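Local coordinates for protein transcobalamin-1 (Homo sapiens, PDB 4KKI) that binds vitamin B12 with femtomolar affinity, carries it and protects it from the acid of the stomach, at residues 331-343 and 348-362. Numbering follows the deposited sequence.
Sequences QSYISVNYSVRIN and TNVTVLNGSVFLSVM. With NAG (2-acetamido-2-deoxy-beta-D-glucopyranose), chain C; NAG (2-acetamido-2-deoxy-beta-D-glucopyranose), chain H; NAG (2-acetamido-2-deoxy-beta-D-glucopyranose), chain G; NAG (2-acetamido-2-deoxy-beta-D-glucopyranose), chain B.
Thr-351 OG1 is gripped twice: it receives a hydrogen bond from Ser-335 OG at 2.9 Å and gives its own to O7 of the N-acetylglucosamine on Asn-349, at 2.8 Å. Small hydroxyl side chains suit this glycan-bearing face, where Asn-337 is glycosylated too. Ser-335 and Thr-351 form a non-hydrogen-bonded pair of an antiparallel hairpin; next to them Ile-334 and Val-352 bond each other in both directions, Ile-334 N reaching Val-352 O at 2.7 Å. The opposite face is mostly apolar, its beta-branched valines suiting extended strands: Val-336 CG2 meets Val-350 CG2 at 3.6 Å. Here Tyr-338, with CG anti to the backbone N (chi1 178°), runs past Val-361 in the opposite direction, Val-361 CG1 lying obliquely to the ring, 3.5 Å from Tyr-338 CD1, while Phe-358 CE1 comes to the ring's edge. The phenol end passes Met-362 CG, and Tyr-338 OH donates to a water that in turn donates to Met-362 O. A leucine in its place has no hydroxyl and would probably leave Met-362 O without its water bridge and a gap beside Met-362 CG. In the C-terminal beta domain, helix 358-368 packs across this mostly apolar face; strand 345-353 is outermost in its sheet, and 333-341 joins it to the parallel strand 426-432.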
ATOM      1  N   GLN A 331       6.792  -9.645 -35.319  1.00118.11           N
ATOM      2  CA  GLN A 331       7.407  -9.227 -34.065  1.00117.13           C
ATOM      3  C   GLN A 331       7.000  -7.796 -33.716  1.00113.77           C
ATOM      4  O   GLN A 331       6.551  -7.527 -32.600  1.00120.37           O
ATOM      5  CB  GLN A 331       8.929  -9.343 -34.152  1.00116.82           C
ATOM      6  CG  GLN A 331       9.640  -9.239 -32.815  1.00117.85           C
ATOM      7  CD  GLN A 331      11.139  -9.427 -32.937  1.00119.02           C
ATOM      8  OE1 GLN A 331      11.718  -9.223 -34.005  1.00116.53           O
ATOM      9  NE2 GLN A 331      11.778  -9.825 -31.842  1.00120.73           N
ATOM     10  N   SER A 332       7.169  -6.882 -34.667  1.00 98.46           N
ATOM     11  CA  SER A 332       6.717  -5.498 -34.521  1.00 88.47           C
ATOM     12  C   SER A 332       7.510  -4.646 -33.529  1.00 84.65           C
ATOM     13  O   SER A 332       7.939  -5.124 -32.483  1.00 78.93           O
ATOM     14  CB  SER A 332       5.234  -5.458 -34.158  1.00 89.28           C
ATOM     15  OG  SER A 332       4.739  -4.134 -34.198  1.00 90.64           O
ATOM     16  N   TYR A 333       7.687  -3.372 -33.872  1.00 72.01           N
ATOM     17  CA  TYR A 333       8.359  -2.423 -32.992  1.00 58.58           C
ATOM     18  C   TYR A 333       7.498  -1.185 -32.773  1.00 63.45           C
ATOM     19  O   TYR A 333       6.634  -0.863 -33.589  1.00 60.44           O
ATOM     20  CB  TYR A 333       9.718  -2.015 -33.567  1.00 63.22           C
ATOM     21  CG  TYR A 333      10.795  -3.065 -33.415  1.00 63.62           C
ATOM     22  CD1 TYR A 333      10.874  -4.141 -34.290  1.00 69.47           C
ATOM     23  CD2 TYR A 333      11.739  -2.976 -32.399  1.00 63.74           C
ATOM     24  CE1 TYR A 333      11.859  -5.102 -34.156  1.00 76.21           C
ATOM     25  CE2 TYR A 333      12.729  -3.932 -32.257  1.00 70.67           C
ATOM     26  CZ  TYR A 333      12.783  -4.992 -33.138  1.00 77.84           C
ATOM     27  OH  TYR A 333      13.764  -5.946 -33.001  1.00 86.88           O
ATOM     28  N   ILE A 334       7.759  -0.478 -31.689  1.00 69.23           N
ATOM     29  CA  ILE A 334       6.961   0.684 -31.360  1.00 60.14           C
ATOM     30  C   ILE A 334       7.854   1.866 -30.994  1.00 51.84           C
ATOM     31  O   ILE A 334       8.987   1.685 -30.576  1.00 50.85           O
ATOM     32  CB  ILE A 334       5.903   0.319 -30.288  1.00 71.55           C
ATOM     33  CG1 ILE A 334       4.529   0.810 -30.719  1.00 72.67           C
ATOM     34  CG2 ILE A 334       6.272   0.787 -28.883  1.00 64.97           C
ATOM     35  CD1 ILE A 334       3.618  -0.310 -31.153  1.00 68.88           C
ATOM     36  N   SER A 335       7.337   3.072 -31.170  1.00 50.87           N
ATOM     37  CA  SER A 335       8.120   4.276 -30.896  1.00 60.45           C
ATOM     38  C   SER A 335       7.390   5.253 -29.979  1.00 61.95           C
ATOM     39  O   SER A 335       6.175   5.428 -30.079  1.00 51.88           O
ATOM     40  CB  SER A 335       8.520   4.975 -32.197  1.00 69.53           C
ATOM     41  OG  SER A 335       9.551   4.264 -32.860  1.00 76.29           O
ATOM     42  N   VAL A 336       8.147   5.892 -29.088  1.00 56.37           N
ATOM     43  CA  VAL A 336       7.579   6.824 -28.118  1.00 55.12           C
ATOM     44  C   VAL A 336       8.445   8.071 -27.944  1.00 51.33           C
ATOM     45  O   VAL A 336       9.614   8.089 -28.327  1.00 51.36           O
ATOM     46  CB  VAL A 336       7.422   6.164 -26.733  1.00 54.70           C
ATOM     47  CG1 VAL A 336       6.364   5.071 -26.770  1.00 48.73           C
ATOM     48  CG2 VAL A 336       8.759   5.611 -26.260  1.00 46.50           C
ATOM     49  N   ASN A 337       7.861   9.106 -27.355  1.00 59.70           N
ATOM     50  CA  ASN A 337       8.597  10.318 -27.016  1.00 63.87           C
ATOM     51  C   ASN A 337       9.044  10.285 -25.555  1.00 68.10           C
ATOM     52  O   ASN A 337       8.329  10.746 -24.665  1.00 77.08           O
ATOM     53  CB  ASN A 337       7.737  11.557 -27.287  1.00 75.33           C
ATOM     54  CG  ASN A 337       8.447  12.856 -26.941  1.00 90.60           C
ATOM     55  OD1 ASN A 337       9.672  12.954 -27.032  1.00 92.71           O
ATOM     56  ND2 ASN A 337       7.674  13.859 -26.529  1.00 99.00           N
ATOM     57  N   TYR A 338      10.230   9.733 -25.316  1.00 57.03           N
ATOM     58  CA  TYR A 338      10.768   9.613 -23.965  1.00 59.65           C
ATOM     59  C   TYR A 338      11.525  10.863 -23.535  1.00 63.99           C
ATOM     60  O   TYR A 338      12.479  11.280 -24.193  1.00 63.12           O
ATOM     61  CB  TYR A 338      11.687   8.397 -23.862  1.00 59.43           C
ATOM     62  CG  TYR A 338      12.332   8.217 -22.506  1.00 59.45           C
ATOM     63  CD1 TYR A 338      11.581   7.828 -21.404  1.00 58.38           C
ATOM     64  CD2 TYR A 338      13.696   8.421 -22.331  1.00 54.65           C
ATOM     65  CE1 TYR A 338      12.165   7.654 -20.166  1.00 58.28           C
ATOM     66  CE2 TYR A 338      14.289   8.249 -21.095  1.00 61.85           C
ATOM     67  CZ  TYR A 338      13.519   7.865 -20.015  1.00 60.89           C
ATOM     68  OH  TYR A 338      14.102   7.690 -18.782  1.00 47.06           O
ATOM     69  N   SER A 339      11.103  11.450 -22.422  1.00 57.79           N
ATOM     70  CA  SER A 339      11.740  12.659 -21.921  1.00 60.58           C
ATOM     71  C   SER A 339      12.081  12.562 -20.438  1.00 64.00           C
ATOM     72  O   SER A 339      11.376  11.910 -19.666  1.00 64.62           O
ATOM     73  CB  SER A 339      10.857  13.882 -22.186  1.00 52.22           C
ATOM     74  OG  SER A 339       9.627  13.786 -21.492  1.00 64.86           O
ATOM     75  N   VAL A 340      13.176  13.208 -20.053  1.00 53.65           N
ATOM     76  CA  VAL A 340      13.560  13.309 -18.652  1.00 45.63           C
ATOM     77  C   VAL A 340      13.551  14.773 -18.236  1.00 47.83           C
ATOM     78  O   VAL A 340      14.391  15.555 -18.680  1.00 55.08           O
ATOM     79  CB  VAL A 340      14.961  12.726 -18.400  1.00 50.72           C
ATOM     80  CG1 VAL A 340      15.395  12.989 -16.964  1.00 48.63           C
ATOM     81  CG2 VAL A 340      14.982  11.233 -18.706  1.00 50.02           C
ATOM     82  N   ARG A 341      12.591  15.144 -17.394  1.00 47.81           N
ATOM     83  CA  ARG A 341      12.455  16.529 -16.955  1.00 49.06           C
ATOM     84  C   ARG A 341      12.959  16.750 -15.530  1.00 56.53           C
ATOM     85  O   ARG A 341      12.522  16.086 -14.590  1.00 65.68           O
ATOM     86  CB  ARG A 341      11.003  17.002 -17.088  1.00 45.40           C
ATOM     87  CG  ARG A 341      10.695  18.287 -16.329  1.00 50.03           C
ATOM     88  CD  ARG A 341       9.319  18.843 -16.681  1.00 42.14           C
ATOM     89  NE  ARG A 341       9.345  19.599 -17.931  1.00 76.31           N
ATOM     90  CZ  ARG A 341       8.871  19.150 -19.090  1.00 83.93           C
ATOM     91  NH1 ARG A 341       8.317  17.948 -19.162  1.00 84.31           N
ATOM     92  NH2 ARG A 341       8.944  19.909 -20.174  1.00 87.44           N
ATOM     93  N   ILE A 342      13.889  17.689 -15.391  1.00 50.69           N
ATOM     94  CA  ILE A 342      14.387  18.120 -14.092  1.00 47.00           C
ATOM     95  C   ILE A 342      14.027  19.594 -13.941  1.00 45.66           C
ATOM     96  O   ILE A 342      13.014  19.940 -13.332  1.00 51.51           O
ATOM     97  CB  ILE A 342      15.909  17.925 -13.999  1.00 44.06           C
ATOM     98  CG1 ILE A 342      16.272  16.498 -14.417  1.00 46.07           C
ATOM     99  CG2 ILE A 342      16.413  18.233 -12.596  1.00 40.87           C
ATOM    100  CD1 ILE A 342      17.734  16.161 -14.269  1.00 49.17           C
ATOM    101  N   ASN A 343      14.864  20.455 -14.505  1.00 55.69           N
ATOM    102  CA  ASN A 343      14.485  21.834 -14.775  1.00 53.66           C
ATOM    103  C   ASN A 343      14.370  21.953 -16.280  1.00 49.16           C
ATOM    104  O   ASN A 343      13.306  22.255 -16.824  1.00 44.81           O
ATOM    105  CB  ASN A 343      15.539  22.801 -14.244  1.00 57.35           C
ATOM    106  CG  ASN A 343      15.352  23.114 -12.778  1.00 69.02           C
ATOM    107  OD1 ASN A 343      14.245  23.431 -12.337  1.00 64.55           O
ATOM    108  ND2 ASN A 343      16.431  23.019 -12.007  1.00 73.83           N
ATOM    109  N   THR A 348      14.259  12.077 -26.481  1.00 64.82           N
ATOM    110  CA  THR A 348      14.605  11.335 -27.686  1.00 69.14           C
ATOM    111  C   THR A 348      13.391  10.540 -28.136  1.00 72.48           C
ATOM    112  O   THR A 348      12.399  10.447 -27.413  1.00 78.72           O
ATOM    113  CB  THR A 348      15.756  10.331 -27.446  1.00 72.82           C
ATOM    114  OG1 THR A 348      15.537   9.629 -26.215  1.00 82.25           O
ATOM    115  CG2 THR A 348      17.094  11.038 -27.386  1.00 74.92           C
ATOM    116  N   ASN A 349      13.478   9.959 -29.315  1.00 65.77           N
ATOM    117  CA  ASN A 349      12.488   9.003 -29.729  1.00 60.72           C
ATOM    118  C   ASN A 349      13.146   7.648 -29.630  1.00 67.57           C
ATOM    119  O   ASN A 349      14.161   7.399 -30.257  1.00 75.91           O
ATOM    120  CB  ASN A 349      11.980   9.298 -31.137  1.00 58.94           C
ATOM    121  CG  ASN A 349      13.084   9.315 -32.174  1.00 71.16           C
ATOM    122  OD1 ASN A 349      14.141   9.903 -31.973  1.00 57.83           O
ATOM    123  ND2 ASN A 349      12.832   8.668 -33.298  1.00 85.76           N
ATOM    124  N   VAL A 350      12.594   6.785 -28.794  1.00 71.28           N
ATOM    125  CA  VAL A 350      13.135   5.439 -28.647  1.00 69.44           C
ATOM    126  C   VAL A 350      12.244   4.418 -29.342  1.00 59.80           C
ATOM    127  O   VAL A 350      11.032   4.607 -29.460  1.00 58.86           O
ATOM    128  CB  VAL A 350      13.342   5.049 -27.163  1.00 68.08           C
ATOM    129  CG1 VAL A 350      13.618   6.286 -26.322  1.00 63.65           C
ATOM    130  CG2 VAL A 350      12.136   4.301 -26.625  1.00 74.78           C
ATOM    131  N   THR A 351      12.849   3.342 -29.812  1.00 67.31           N
ATOM    132  CA  THR A 351      12.091   2.293 -30.458  1.00 71.94           C
ATOM    133  C   THR A 351      12.313   0.984 -29.720  1.00 68.94           C
ATOM    134  O   THR A 351      13.440   0.542 -29.544  1.00 68.40           O
ATOM    135  CB  THR A 351      12.462   2.159 -31.942  1.00 65.02           C
ATOM    136  OG1 THR A 351      12.259   3.415 -32.591  1.00 69.38           O
ATOM    137  CG2 THR A 351      11.595   1.123 -32.612  1.00 65.26           C
ATOM    138  N   VAL A 352      11.219   0.381 -29.281  1.00 66.35           N
ATOM    139  CA  VAL A 352      11.263  -0.869 -28.530  1.00 68.74           C
ATOM    140  C   VAL A 352      10.308  -1.902 -29.117  1.00 70.75           C
ATOM    141  O   VAL A 352       9.391  -1.560 -29.866  1.00 65.40           O
ATOM    142  CB  VAL A 352      10.901  -0.645 -27.046  1.00 56.97           C
ATOM    143  CG1 VAL A 352      11.999   0.133 -26.337  1.00 57.41           C
ATOM    144  CG2 VAL A 352       9.565   0.077 -26.929  1.00 54.39           C
ATOM    145  N   LEU A 353      10.537  -3.167 -28.782  1.00 77.13           N
ATOM    146  CA  LEU A 353       9.649  -4.239 -29.203  1.00 81.07           C
ATOM    147  C   LEU A 353       8.270  -4.003 -28.622  1.00 74.27           C
ATOM    148  O   LEU A 353       8.140  -3.519 -27.508  1.00 84.47           O
ATOM    149  CB  LEU A 353      10.177  -5.592 -28.733  1.00 85.04           C
ATOM    150  CG  LEU A 353      11.560  -5.993 -29.244  1.00 94.03           C
ATOM    151  CD1 LEU A 353      12.224  -6.987 -28.308  1.00 97.74           C
ATOM    152  CD2 LEU A 353      11.465  -6.563 -30.648  1.00 94.67           C
ATOM    153  N   ASN A 354       7.243  -4.372 -29.370  1.00104.80           N
ATOM    154  CA  ASN A 354       5.877  -4.186 -28.923  1.00 97.73           C
ATOM    155  C   ASN A 354       5.675  -4.986 -27.651  1.00 87.65           C
ATOM    156  O   ASN A 354       6.188  -6.089 -27.523  1.00 88.83           O
ATOM    157  CB  ASN A 354       4.924  -4.681 -30.004  1.00100.75           C
ATOM    158  CG  ASN A 354       3.527  -4.114 -29.874  1.00103.44           C
ATOM    159  OD1 ASN A 354       3.310  -3.064 -29.279  1.00 83.96           O
ATOM    160  ND2 ASN A 354       2.568  -4.822 -30.444  1.00131.90           N
ATOM    161  N   GLY A 355       4.936  -4.424 -26.706  1.00 78.72           N
ATOM    162  CA  GLY A 355       4.740  -5.074 -25.427  1.00 72.73           C
ATOM    163  C   GLY A 355       5.872  -4.852 -24.446  1.00 66.02           C
ATOM    164  O   GLY A 355       5.931  -5.493 -23.405  1.00 57.10           O
ATOM    165  N   SER A 356       6.781  -3.948 -24.785  1.00 63.51           N
ATOM    166  CA  SER A 356       7.868  -3.599 -23.887  1.00 58.43           C
ATOM    167  C   SER A 356       7.325  -2.753 -22.749  1.00 57.82           C
ATOM    168  O   SER A 356       6.292  -2.111 -22.886  1.00 48.95           O
ATOM    169  CB  SER A 356       8.951  -2.830 -24.636  1.00 62.00           C
ATOM    170  OG  SER A 356       9.836  -3.706 -25.302  1.00 64.61           O
ATOM    171  N   VAL A 357       8.017  -2.753 -21.622  1.00 56.21           N
ATOM    172  CA  VAL A 357       7.580  -1.938 -20.499  1.00 53.41           C
ATOM    173  C   VAL A 357       8.314  -0.604 -20.455  1.00 54.82           C
ATOM    174  O   VAL A 357       9.290  -0.396 -21.176  1.00 54.37           O
ATOM    175  CB  VAL A 357       7.743  -2.672 -19.150  1.00 48.90           C
ATOM    176  CG1 VAL A 357       6.851  -3.904 -19.110  1.00 43.37           C
ATOM    177  CG2 VAL A 357       9.201  -3.046 -18.910  1.00 38.85           C
ATOM    178  N   PHE A 358       7.821   0.293 -19.607  1.00 54.43           N
ATOM    179  CA  PHE A 358       8.395   1.620 -19.427  1.00 49.40           C
ATOM    180  C   PHE A 358       9.891   1.543 -19.104  1.00 54.81           C
ATOM    181  O   PHE A 358      10.670   2.387 -19.544  1.00 51.41           O
ATOM    182  CB  PHE A 358       7.638   2.346 -18.309  1.00 45.83           C
ATOM    183  CG  PHE A 358       7.910   3.824 -18.232  1.00 41.41           C
ATOM    184  CD1 PHE A 358       9.078   4.303 -17.661  1.00 41.04           C
ATOM    185  CD2 PHE A 358       6.978   4.737 -18.698  1.00 46.05           C
ATOM    186  CE1 PHE A 358       9.322   5.661 -17.578  1.00 44.55           C
ATOM    187  CE2 PHE A 358       7.217   6.099 -18.615  1.00 48.87           C
ATOM    188  CZ  PHE A 358       8.390   6.559 -18.052  1.00 48.28           C
ATOM    189  N   LEU A 359      10.283   0.527 -18.340  1.00 50.01           N
ATOM    190  CA  LEU A 359      11.682   0.347 -17.956  1.00 52.46           C
ATOM    191  C   LEU A 359      12.574   0.052 -19.163  1.00 59.22           C
ATOM    192  O   LEU A 359      13.719   0.501 -19.224  1.00 55.53           O
ATOM    193  CB  LEU A 359      11.818  -0.772 -16.923  1.00 45.72           C
ATOM    194  CG  LEU A 359      13.215  -1.020 -16.351  1.00 46.94           C
ATOM    195  CD1 LEU A 359      13.729   0.220 -15.641  1.00 42.80           C
ATOM    196  CD2 LEU A 359      13.203  -2.214 -15.405  1.00 49.94           C
ATOM    197  N   SER A 360      12.046  -0.710 -20.116  1.00 52.54           N
ATOM    198  CA  SER A 360      12.792  -1.049 -21.321  1.00 55.37           C
ATOM    199  C   SER A 360      13.129   0.211 -22.115  1.00 56.62           C
ATOM    200  O   SER A 360      14.214   0.324 -22.688  1.00 50.19           O
ATOM    201  CB  SER A 360      12.000  -2.033 -22.187  1.00 54.11           C
ATOM    202  OG  SER A 360      11.736  -3.233 -21.479  1.00 60.51           O
ATOM    203  N   VAL A 361      12.193   1.154 -22.135  1.00 55.53           N
ATOM    204  CA  VAL A 361      12.404   2.441 -22.787  1.00 55.41           C
ATOM    205  C   VAL A 361      13.567   3.178 -22.137  1.00 62.90           C
ATOM    206  O   VAL A 361      14.452   3.695 -22.825  1.00 63.87           O
ATOM    207  CB  VAL A 361      11.134   3.315 -22.720  1.00 55.07           C
ATOM    208  CG1 VAL A 361      11.437   4.744 -23.151  1.00 51.85           C
ATOM    209  CG2 VAL A 361      10.030   2.713 -23.577  1.00 59.55           C
ATOM    210  N   MET A 362      13.565   3.210 -20.809  1.00 65.33           N
ATOM    211  CA  MET A 362      14.616   3.879 -20.047  1.00 56.73           C
ATOM    212  C   MET A 362      15.984   3.268 -20.332  1.00 50.65           C
ATOM    213  O   MET A 362      16.974   3.984 -20.476  1.00 53.08           O
ATOM    214  CB  MET A 362      14.315   3.811 -18.547  1.00 49.54           C
ATOM    215  CG  MET A 362      13.022   4.502 -18.138  1.00 53.11           C
ATOM    216  SD  MET A 362      12.740   4.463 -16.357  1.00 49.62           S
ATOM    217  CE  MET A 362      14.205   5.311 -15.767  1.00 47.51           C
TER
HETATM  218  C1  NAG C 502      13.795   8.607 -34.381  1.00 87.41           C
HETATM  219  C2  NAG C 502      14.553   7.398 -34.978  1.00 89.80           C
HETATM  220  C3  NAG C 502      15.307   7.646 -36.280  1.00 91.17           C
HETATM  221  C4  NAG C 502      14.573   8.631 -37.154  1.00 86.78           C
HETATM  222  C5  NAG C 502      14.354   9.891 -36.355  1.00 86.75           C
HETATM  223  C6  NAG C 502      13.775  10.984 -37.238  1.00 91.52           C
HETATM  224  C7  NAG C 502      15.116   5.964 -33.120  1.00 85.96           C
HETATM  225  C8  NAG C 502      16.225   5.393 -32.290  1.00 76.43           C
HETATM  226  N2  NAG C 502      15.473   6.912 -33.975  1.00 85.53           N
HETATM  227  O3  NAG C 502      15.434   6.422 -37.004  1.00 88.49           O
HETATM  228  O4  NAG C 502      15.367   8.911 -38.301  1.00 76.64           O
HETATM  229  O5  NAG C 502      13.411   9.587 -35.344  1.00 83.81           O
HETATM  230  O6  NAG C 502      12.445  10.633 -37.627  1.00 83.14           O
HETATM  231  O7  NAG C 502      13.964   5.586 -33.022  1.00 86.58           O
HETATM  232  C1  NAG H 507       8.275  15.122 -26.872  1.00105.77           C
HETATM  233  C2  NAG H 507       7.291  16.033 -27.602  1.00111.68           C
HETATM  234  C3  NAG H 507       7.952  17.351 -27.978  1.00111.53           C
HETATM  235  C4  NAG H 507       8.586  17.984 -26.749  1.00116.09           C
HETATM  236  C5  NAG H 507       9.487  16.993 -26.023  1.00116.47           C
HETATM  237  C6  NAG H 507       9.983  17.607 -24.720  1.00121.70           C
HETATM  238  C7  NAG H 507       5.443  15.358 -29.017  1.00115.44           C
HETATM  239  C8  NAG H 507       5.020  15.257 -30.453  1.00114.99           C
HETATM  240  N2  NAG H 507       6.752  15.382 -28.782  1.00114.18           N
HETATM  241  O3  NAG H 507       6.990  18.229 -28.516  1.00108.06           O
HETATM  242  O4  NAG H 507       9.345  19.109 -27.134  1.00118.17           O
HETATM  243  O5  NAG H 507       8.809  15.783 -25.741  1.00110.29           O
HETATM  244  O6  NAG H 507      10.714  16.643 -23.999  1.00125.99           O
HETATM  245  O7  NAG H 507       4.600  15.418 -28.121  1.00115.22           O
HETATM  246  C1  NAG G 506       1.173  -4.438 -30.426  1.00111.64           C
HETATM  247  C2  NAG G 506       0.248  -3.891 -31.521  1.00123.56           C
HETATM  248  C3  NAG G 506      -1.013  -3.289 -30.922  1.00128.64           C
HETATM  249  C4  NAG G 506      -1.678  -4.311 -30.017  1.00128.34           C
HETATM  250  C5  NAG G 506      -0.681  -4.768 -28.967  1.00125.52           C
HETATM  251  C6  NAG G 506      -1.308  -5.794 -28.037  1.00120.24           C
HETATM  252  C7  NAG G 506       0.384  -2.018 -33.063  1.00128.16           C
HETATM  253  C8  NAG G 506      -0.424  -2.578 -34.193  1.00124.83           C
HETATM  254  N2  NAG G 506       0.985  -2.913 -32.291  1.00127.16           N
HETATM  255  O3  NAG G 506      -1.917  -2.919 -31.965  1.00131.22           O
HETATM  256  O4  NAG G 506      -2.827  -3.735 -29.388  1.00127.03           O
HETATM  257  O5  NAG G 506       0.436  -5.357 -29.625  1.00122.92           O
HETATM  258  O6  NAG G 506      -0.369  -6.855 -27.828  1.00115.94           O
HETATM  259  O7  NAG G 506       0.489  -0.820 -32.865  1.00131.78           O
HETATM  260  C1  NAG B 501      16.226  23.809 -10.822  1.00 76.79           C
HETATM  261  C2  NAG B 501      17.280  23.106  -9.970  1.00 79.19           C
HETATM  262  C3  NAG B 501      17.717  23.920  -8.755  1.00 78.67           C
HETATM  263  C4  NAG B 501      17.880  25.399  -9.077  1.00 81.54           C
HETATM  264  C5  NAG B 501      16.672  25.914  -9.846  1.00 82.54           C
HETATM  265  C6  NAG B 501      16.827  27.389 -10.195  1.00 82.69           C
HETATM  266  C7  NAG B 501      17.567  20.787  -9.339  1.00 79.28           C
HETATM  267  C8  NAG B 501      16.921  19.443  -9.177  1.00 67.92           C
HETATM  268  N2  NAG B 501      16.760  21.825  -9.526  1.00 75.04           N
HETATM  269  O3  NAG B 501      18.942  23.403  -8.279  1.00 70.71           O
HETATM  270  O4  NAG B 501      18.000  26.124  -7.874  1.00 79.87           O
HETATM  271  O5  NAG B 501      16.529  25.171 -11.035  1.00 75.71           O
HETATM  272  O6  NAG B 501      15.554  27.960 -10.407  1.00 90.77           O
HETATM  273  O7  NAG B 501      18.790  20.901  -9.290  1.00 97.57           O
HETATM  274  O   HOH W   1      16.573   6.411 -19.029  1.00 49.79           O